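Local coordinates for glycosyl hydrolase family 2, TIM barrel domain protein (PDB 6ED2) that probably hydrolyses beta-glucuronides as a gut bacterial beta-glucuronidase of glycosyl hydrolase family 2, at residues 339-344 with 350-355; 305-310 with 314-319; 534-539 with 566-571. All blocks are in the same frame, centred on the assembly; numbering follows the deposited sequence.

Contact 1. Residues 339-344 with 350-355; sequences RDFELM and NCFRTS
The helix bearing F341 and M344 packs against the strand bearing F352 without any hydrogen bond between the two segments, and their backbones come nearest at M344 CA and N350 CA, 7.7 Å apart. This helix-to-strand layer belongs to the beta-alpha-beta unit made by strand 312-320, helix 334-347 and strand 351-353 of the TIM barrel. The contact is a cluster of three buried side chains. F352, whose CB points at the helix, carries CG between its backbone N and carbonyl carbon (chi1 59°), and presents the CD2-CE2 side of its ring to both helix residues. F341 touches it with the far end of its ring, F341 CZ lying 3.8 Å from F352 CE2. The approach of the two rings is oblique, their planes turned 77° apart and their centroids separated by 5.9 Å. M344 supplies a Met-aromatic contact: its SD sits 4.8 Å from the F352 centroid, placed obliquely to the ring. The bend at the end of the M344 chain (chi3 -59°) turns the methyl into the corner beside the two rings, where M344 CE comes within 3.8 Å of F352 CE2. Helix 361-370 adds M366 and A367 against F341 and I363 against F352. The next strand residue, R353, forms a salt bridge with E377. The same methyl also serves the helix itself, since M344 CE stands 3.6 Å above the plane of the F341 ring, over its centre, and so bridges both aromatic groups.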
# COMPACT_ATOMS: atom_id res chain seq x y z
N ARG A 339 -4.43 23.26 6.35
CA ARG A 339 -4.47 22.29 5.25
C ARG A 339 -5.88 21.77 5.03
O ARG A 339 -6.33 21.64 3.88
CB ARG A 339 -3.49 21.15 5.55
CG ARG A 339 -3.60 19.95 4.61
CD ARG A 339 -3.02 20.24 3.24
NE ARG A 339 -2.96 19.01 2.44
CZ ARG A 339 -2.62 18.96 1.16
NH1 ARG A 339 -2.33 20.08 0.51
NH2 ARG A 339 -2.59 17.80 0.52
N ASP A 340 -6.62 21.49 6.11
CA ASP A 340 -7.97 20.95 5.95
C ASP A 340 -8.89 21.95 5.24
O ASP A 340 -9.63 21.58 4.33
CB ASP A 340 -8.55 20.54 7.32
CG ASP A 340 -7.86 19.30 7.91
OD1 ASP A 340 -6.97 18.72 7.25
OD2 ASP A 340 -8.20 18.89 9.05
N PHE A 341 -8.80 23.23 5.61
CA PHE A 341 -9.58 24.24 4.90
C PHE A 341 -9.13 24.39 3.45
O PHE A 341 -9.97 24.54 2.55
CB PHE A 341 -9.53 25.56 5.66
CG PHE A 341 -10.55 25.63 6.78
CD1 PHE A 341 -11.83 26.15 6.54
CD2 PHE A 341 -10.26 25.13 8.04
CE1 PHE A 341 -12.78 26.19 7.56
CE2 PHE A 341 -11.20 25.17 9.06
CZ PHE A 341 -12.47 25.70 8.82
N GLU A 342 -7.81 24.35 3.19
CA GLU A 342 -7.36 24.39 1.80
C GLU A 342 -7.95 23.22 1.00
O GLU A 342 -8.34 23.39 -0.16
CB GLU A 342 -5.82 24.38 1.72
CG GLU A 342 -5.16 25.66 2.25
CD GLU A 342 -5.75 26.93 1.63
OE1 GLU A 342 -5.45 27.20 0.44
OE2 GLU A 342 -6.53 27.63 2.32
N LEU A 343 -8.02 22.03 1.61
CA LEU A 343 -8.64 20.88 0.97
C LEU A 343 -10.15 21.07 0.80
O LEU A 343 -10.72 20.73 -0.24
CB LEU A 343 -8.37 19.61 1.78
CG LEU A 343 -6.92 19.11 1.83
CD1 LEU A 343 -6.79 17.96 2.81
CD2 LEU A 343 -6.47 18.69 0.43
N MET A 344 -10.83 21.59 1.82
CA MET A 344 -12.27 21.78 1.67
C MET A 344 -12.57 22.85 0.64
O MET A 344 -13.56 22.72 -0.10
CB MET A 344 -12.90 22.12 3.02
CG MET A 344 -12.90 20.94 4.00
SD MET A 344 -13.87 21.25 5.49
CE MET A 344 -13.10 22.71 6.20
N ASN A 350 -18.94 23.64 1.09
CA ASN A 350 -19.30 24.90 1.73
C ASN A 350 -19.74 24.71 3.18
O ASN A 350 -20.16 25.68 3.82
CB ASN A 350 -20.37 25.65 0.93
CG ASN A 350 -21.69 24.86 0.82
OD1 ASN A 350 -22.00 24.00 1.65
ND2 ASN A 350 -22.48 25.16 -0.22
N CYS A 351 -19.63 23.51 3.72
CA CYS A 351 -20.29 23.23 4.99
C CYS A 351 -19.66 22.03 5.66
O CYS A 351 -19.26 21.07 4.99
CB CYS A 351 -21.80 22.98 4.76
SG CYS A 351 -22.72 22.62 6.29
N PHE A 352 -19.59 22.06 6.99
CA PHE A 352 -19.29 20.82 7.72
C PHE A 352 -19.99 20.82 9.07
O PHE A 352 -20.35 21.87 9.61
CB PHE A 352 -17.78 20.58 7.91
CG PHE A 352 -17.06 21.68 8.68
CD1 PHE A 352 -16.96 21.64 10.06
CD2 PHE A 352 -16.44 22.72 8.00
CE1 PHE A 352 -16.26 22.63 10.75
CE2 PHE A 352 -15.74 23.71 8.69
CZ PHE A 352 -15.67 23.67 10.07
N ARG A 353 -20.13 19.62 9.62
CA ARG A 353 -20.72 19.40 10.93
C ARG A 353 -19.60 19.05 11.91
O ARG A 353 -18.68 18.32 11.55
CB ARG A 353 -21.76 18.27 10.87
CG ARG A 353 -22.30 17.78 12.22
CD ARG A 353 -23.43 16.74 12.08
NE ARG A 353 -23.00 15.53 11.38
CZ ARG A 353 -22.89 14.34 11.94
NH1 ARG A 353 -23.19 14.18 13.22
NH2 ARG A 353 -22.48 13.30 11.22
N THR A 354 -19.68 19.59 13.13
CA THR A 354 -18.64 19.29 14.13
C THR A 354 -18.96 17.98 14.85
O THR A 354 -19.17 17.92 16.06
CB THR A 354 -18.47 20.45 15.12
OG1 THR A 354 -19.52 20.43 16.09
CG2 THR A 354 -18.42 21.79 14.39
N SER A 355 -19.01 16.92 14.06
CA SER A 355 -19.20 15.59 14.62
C SER A 355 -17.97 15.20 15.41
O SER A 355 -16.85 15.41 14.94
CB SER A 355 -19.45 14.60 13.50
OG SER A 355 -18.65 14.92 12.38

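Contact 2. Residues 305-310 with 314-319; sequences GRFLLN and VYLRGF
The F307 ring receives L316 over one face, and V314 O lies at its edge, near the ring plane, in the beta hairpin of strands 306-309 and 312-320 that leads into the TIM barrel. F307 CG, anti to the carbonyl carbon (chi1 -63°), brings the ring to L316. L316 CD1 stands 4.0 Å from the F307 centroid and 21° off the ring normal, the geometry of a CH-pi contact, shifted toward the CE2 rim. A second flat group, the R317 guanidinium, has Y315 O in its plane and grips it side-on through NE and NH2, at 3.2 Å from R317 NE and 3.0 Å from R317 NH2. The remaining capacity of this arginine is spent on the carbonyls of W619, L622 and P623. One direct backbone bond joins the two segments, V314 N to F307 O, 2.9 Å long with an N-H...O angle of 148°. F307 N and V314 O, 4.7 Å apart, are too far for a direct bond; a water fills the link, accepting from F307 N and donating to V314 O. F300 and I302 of strand 300-303 also pack on F307. The hairpin also has an apolar touch, L309 CB against V314 CG2 at 3.9 Å.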
# COMPACT_ATOMS: atom_id res chain seq x y z
N GLY A 305 -38.89 25.88 2.79
CA GLY A 305 -38.18 24.62 2.73
C GLY A 305 -36.77 24.70 2.20
O GLY A 305 -36.25 23.70 1.69
N ARG A 306 -36.12 25.88 2.32
CA ARG A 306 -34.76 26.09 1.85
C ARG A 306 -33.93 26.74 2.96
O ARG A 306 -34.45 27.51 3.77
CB ARG A 306 -34.73 26.98 0.61
CG ARG A 306 -35.46 26.39 -0.58
CD ARG A 306 -34.54 25.49 -1.36
NE ARG A 306 -34.22 26.08 -2.66
CZ ARG A 306 -33.08 25.86 -3.32
NH1 ARG A 306 -32.88 26.45 -4.49
NH2 ARG A 306 -32.15 25.06 -2.81
N PHE A 307 -32.63 26.40 2.98
CA PHE A 307 -31.65 27.12 3.80
C PHE A 307 -31.36 28.47 3.14
O PHE A 307 -30.78 28.51 2.06
CB PHE A 307 -30.35 26.32 3.94
CG PHE A 307 -30.52 25.00 4.65
CD1 PHE A 307 -30.81 24.97 6.01
CD2 PHE A 307 -30.40 23.80 3.97
CE1 PHE A 307 -31.00 23.76 6.67
CE2 PHE A 307 -30.58 22.59 4.62
CZ PHE A 307 -30.89 22.57 5.98
N LEU A 308 -31.77 29.56 3.78
CA LEU A 308 -31.56 30.89 3.21
C LEU A 308 -30.43 31.60 3.94
O LEU A 308 -30.52 31.85 5.15
CB LEU A 308 -32.84 31.72 3.27
CG LEU A 308 -34.00 31.26 2.38
CD1 LEU A 308 -35.12 32.29 2.42
CD2 LEU A 308 -33.54 31.01 0.95
N LEU A 309 -29.38 31.93 3.20
CA LEU A 309 -28.25 32.71 3.68
C LEU A 309 -28.33 34.08 3.03
O LEU A 309 -28.23 34.19 1.80
CB LEU A 309 -26.92 32.04 3.35
CG LEU A 309 -25.64 32.82 3.67
CD1 LEU A 309 -25.52 33.11 5.14
CD2 LEU A 309 -24.42 32.04 3.20
N ASN A 310 -28.50 35.13 3.84
CA ASN A 310 -28.72 36.48 3.32
C ASN A 310 -29.87 36.49 2.31
O ASN A 310 -29.82 37.18 1.29
CB ASN A 310 -27.44 37.04 2.70
CG ASN A 310 -26.30 37.11 3.70
OD1 ASN A 310 -26.54 37.27 4.89
ND2 ASN A 310 -25.07 36.96 3.23
N VAL A 314 -29.06 28.07 -0.22
CA VAL A 314 -27.77 27.39 -0.33
C VAL A 314 -28.00 25.90 -0.20
O VAL A 314 -28.63 25.44 0.76
CB VAL A 314 -26.77 27.85 0.76
CG1 VAL A 314 -25.48 27.05 0.62
CG2 VAL A 314 -26.48 29.32 0.64
N TYR A 315 -27.47 25.14 -1.16
CA TYR A 315 -27.46 23.69 -1.07
C TYR A 315 -26.17 23.28 -0.35
O TYR A 315 -25.07 23.54 -0.85
CB TYR A 315 -27.55 23.05 -2.46
CG TYR A 315 -27.57 21.54 -2.41
CD1 TYR A 315 -28.77 20.84 -2.26
CD2 TYR A 315 -26.38 20.82 -2.46
CE1 TYR A 315 -28.78 19.44 -2.17
CE2 TYR A 315 -26.38 19.43 -2.38
CZ TYR A 315 -27.58 18.74 -2.24
OH TYR A 315 -27.56 17.36 -2.17
N LEU A 316 -26.32 22.68 0.82
CA LEU A 316 -25.17 22.38 1.66
C LEU A 316 -24.41 21.18 1.09
O LEU A 316 -25.02 20.17 0.71
CB LEU A 316 -25.62 22.08 3.10
CG LEU A 316 -26.60 23.04 3.81
CD1 LEU A 316 -26.91 22.59 5.25
CD2 LEU A 316 -26.10 24.48 3.82
N ARG A 317 -23.09 21.30 1.02
CA ARG A 317 -22.22 20.20 0.58
C ARG A 317 -20.94 20.26 1.40
O ARG A 317 -20.38 21.34 1.60
CB ARG A 317 -21.90 20.29 -0.93
CG ARG A 317 -21.01 21.47 -1.32
CD ARG A 317 -21.33 21.96 -2.72
NE ARG A 317 -22.61 22.66 -2.75
CZ ARG A 317 -23.12 23.26 -3.82
NH1 ARG A 317 -22.46 23.24 -4.97
NH2 ARG A 317 -24.30 23.87 -3.74
N GLY A 318 -20.50 19.10 1.87
CA GLY A 318 -19.32 19.06 2.71
C GLY A 318 -19.21 17.79 3.51
O GLY A 318 -19.48 16.70 3.00
N PHE A 319 -18.86 17.91 4.79
CA PHE A 319 -18.36 16.75 5.52
C PHE A 319 -18.90 16.70 6.93
O PHE A 319 -19.18 17.73 7.55
CB PHE A 319 -16.82 16.76 5.61
CG PHE A 319 -16.14 16.89 4.29
CD1 PHE A 319 -15.90 15.76 3.51
CD2 PHE A 319 -15.72 18.13 3.83
CE1 PHE A 319 -15.26 15.87 2.28
CE2 PHE A 319 -15.09 18.27 2.59
CZ PHE A 319 -14.86 17.14 1.81
O HOH W 1 -31.47 25.07 0.96

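Contact 3. Residues 534-539 with 566-571; sequences TEYGTD and AVFDHY
In the beta-alpha-beta unit of strand 531-535, helix 554-570 and strand 574-580 of the TIM barrel, Y536, just past strand 531-535, meets F568 of helix 554-570. The two form a T-shaped (edge-to-face) pair in which F568 is the edge and Y536 the face: the planes stand at 77° and the centroids are 4.8 Å apart. No hydrogen bond joins the segments, and this ring pair is the one side-chain contact between them. Two atoms of F568 do the touching. F568 CZ lies 3.6 Å above the Y536 plane, over the ring centre, while F568 CE2 approaches Y536 CZ to 3.5 Å. In Y536, chi1 67° sets CG between the backbone N and carbonyl carbon and swings the ring toward the helix. Y536 OH hydrogen-bonds H565 NE2, three residues before F568 on the same helix. Around the pair, Y560, L561 and T564 pack on Y536, and F515 of helix 508-525 packs on F568. Replacing Y536 by an alanine would probably leave the F568 edge without its aromatic face and H565 NE2 without its hydroxyl partner. Y536 OH also lies beside the other ring, 3.6 Å from F568 CE2.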
# COMPACT_ATOMS: atom_id res chain seq x y z
N THR A 534 -26.29 13.69 6.76
CA THR A 534 -25.13 14.02 7.56
C THR A 534 -24.12 12.88 7.63
O THR A 534 -23.00 13.10 8.10
CB THR A 534 -25.56 14.42 8.98
OG1 THR A 534 -26.62 13.56 9.41
CG2 THR A 534 -26.04 15.87 8.99
N GLU A 535 -24.48 11.67 7.20
CA GLU A 535 -23.50 10.60 7.02
C GLU A 535 -23.95 9.70 5.88
O GLU A 535 -25.14 9.48 5.67
CB GLU A 535 -23.30 9.74 8.27
CG GLU A 535 -22.71 10.50 9.42
CD GLU A 535 -22.31 9.63 10.55
OE1 GLU A 535 -22.12 8.41 10.32
OE2 GLU A 535 -22.16 10.18 11.67
N TYR A 536 -22.95 9.16 5.19
CA TYR A 536 -23.02 8.14 4.15
C TYR A 536 -21.61 7.96 3.61
O TYR A 536 -20.76 8.85 3.73
CB TYR A 536 -24.01 8.51 3.04
CG TYR A 536 -23.64 9.70 2.17
CD1 TYR A 536 -23.19 9.51 0.86
CD2 TYR A 536 -23.76 11.01 2.63
CE1 TYR A 536 -22.87 10.58 0.05
CE2 TYR A 536 -23.46 12.09 1.81
CZ TYR A 536 -23.01 11.87 0.52
OH TYR A 536 -22.70 12.93 -0.31
N GLY A 537 -21.35 6.77 3.07
CA GLY A 537 -20.03 6.44 2.58
C GLY A 537 -19.64 4.98 2.78
O GLY A 537 -20.40 4.20 3.36
N THR A 538 -18.46 4.60 2.30
CA THR A 538 -17.98 3.24 2.45
C THR A 538 -16.51 3.30 2.84
O THR A 538 -15.78 4.21 2.45
CB THR A 538 -18.11 2.39 1.17
OG1 THR A 538 -17.15 2.81 0.18
CG2 THR A 538 -19.51 2.46 0.59
N ASP A 539 -16.09 2.31 3.62
CA ASP A 539 -14.68 2.17 3.90
C ASP A 539 -13.99 1.79 2.60
O ASP A 539 -14.46 0.92 1.86
CB ASP A 539 -14.44 1.11 4.97
CG ASP A 539 -14.89 1.55 6.35
OD1 ASP A 539 -14.04 2.01 7.15
OD2 ASP A 539 -16.09 1.43 6.65
N ALA A 566 -27.73 9.86 -6.87
CA ALA A 566 -28.91 9.77 -7.72
C ALA A 566 -30.18 9.71 -6.87
O ALA A 566 -31.19 10.34 -7.21
CB ALA A 566 -28.81 8.56 -8.65
N VAL A 567 -30.14 8.98 -5.75
CA VAL A 567 -31.25 9.03 -4.81
C VAL A 567 -31.44 10.45 -4.28
O VAL A 567 -32.54 11.01 -4.37
CB VAL A 567 -31.04 8.02 -3.67
CG1 VAL A 567 -32.18 8.13 -2.68
CG2 VAL A 567 -30.93 6.60 -4.23
N PHE A 568 -30.36 11.06 -3.75
CA PHE A 568 -30.44 12.43 -3.23
C PHE A 568 -31.11 13.33 -4.25
O PHE A 568 -32.03 14.09 -3.93
CB PHE A 568 -29.05 13.04 -2.94
CG PHE A 568 -28.29 12.43 -1.78
CD1 PHE A 568 -28.78 11.34 -1.07
CD2 PHE A 568 -27.05 12.94 -1.43
CE1 PHE A 568 -28.07 10.80 -0.02
CE2 PHE A 568 -26.31 12.40 -0.39
CZ PHE A 568 -26.82 11.33 0.33
N ASP A 569 -30.63 13.28 -5.49
CA ASP A 569 -31.02 14.23 -6.51
C ASP A 569 -32.47 14.04 -6.94
O ASP A 569 -33.06 14.95 -7.54
CB ASP A 569 -30.07 14.13 -7.70
CG ASP A 569 -28.65 14.64 -7.37
OD1 ASP A 569 -28.50 15.32 -6.32
OD2 ASP A 569 -27.69 14.39 -8.15
N HIS A 570 -33.05 12.88 -6.63
CA HIS A 570 -34.43 12.60 -7.00
C HIS A 570 -35.45 13.42 -6.20
O HIS A 570 -36.55 13.64 -6.70
CB HIS A 570 -34.70 11.11 -6.81
CG HIS A 570 -36.03 10.67 -7.34
ND1 HIS A 570 -36.34 10.69 -8.68
CD2 HIS A 570 -37.14 10.23 -6.70
CE1 HIS A 570 -37.58 10.26 -8.85
NE2 HIS A 570 -38.09 9.98 -7.66
N TYR A 571 -35.12 13.88 -5.00
CA TYR A 571 -36.10 14.42 -4.06
C TYR A 571 -35.85 15.91 -3.83
O TYR A 571 -34.77 16.30 -3.40
CB TYR A 571 -36.05 13.67 -2.72
CG TYR A 571 -36.42 12.21 -2.84
CD1 TYR A 571 -37.76 11.81 -2.75
CD2 TYR A 571 -35.45 11.24 -3.08
CE1 TYR A 571 -38.11 10.47 -2.87
CE2 TYR A 571 -35.80 9.89 -3.20
CZ TYR A 571 -37.13 9.52 -3.10
OH TYR A 571 -37.48 8.19 -3.21

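How the contacts relate
From the N terminus, contact 2 closes first, turning the hairpin 305-319 that delivers strand 312-320 to the barrel. Contact 1 closes next, after helix 334-347, and contact 3 comes last, spanning residues 534-571. The three loops follow in series; none nests or crosses. All reach one sheet. Strands 312-320 and 351-353 are parallel neighbours, and probable hydrogen bonds from N350 N to R317 O (2.8 Å) and R353 N to F319 O (3.0 Å) join contacts 2 and 1. Across the barrel, R353 NH2 and E535 OE2 form a 3.2 Å salt bridge between contacts 1 and 3. Contacts 2 and 3 do not touch, but strand 574-580 lies between strands 312-320 and 531-535, completing the barrel.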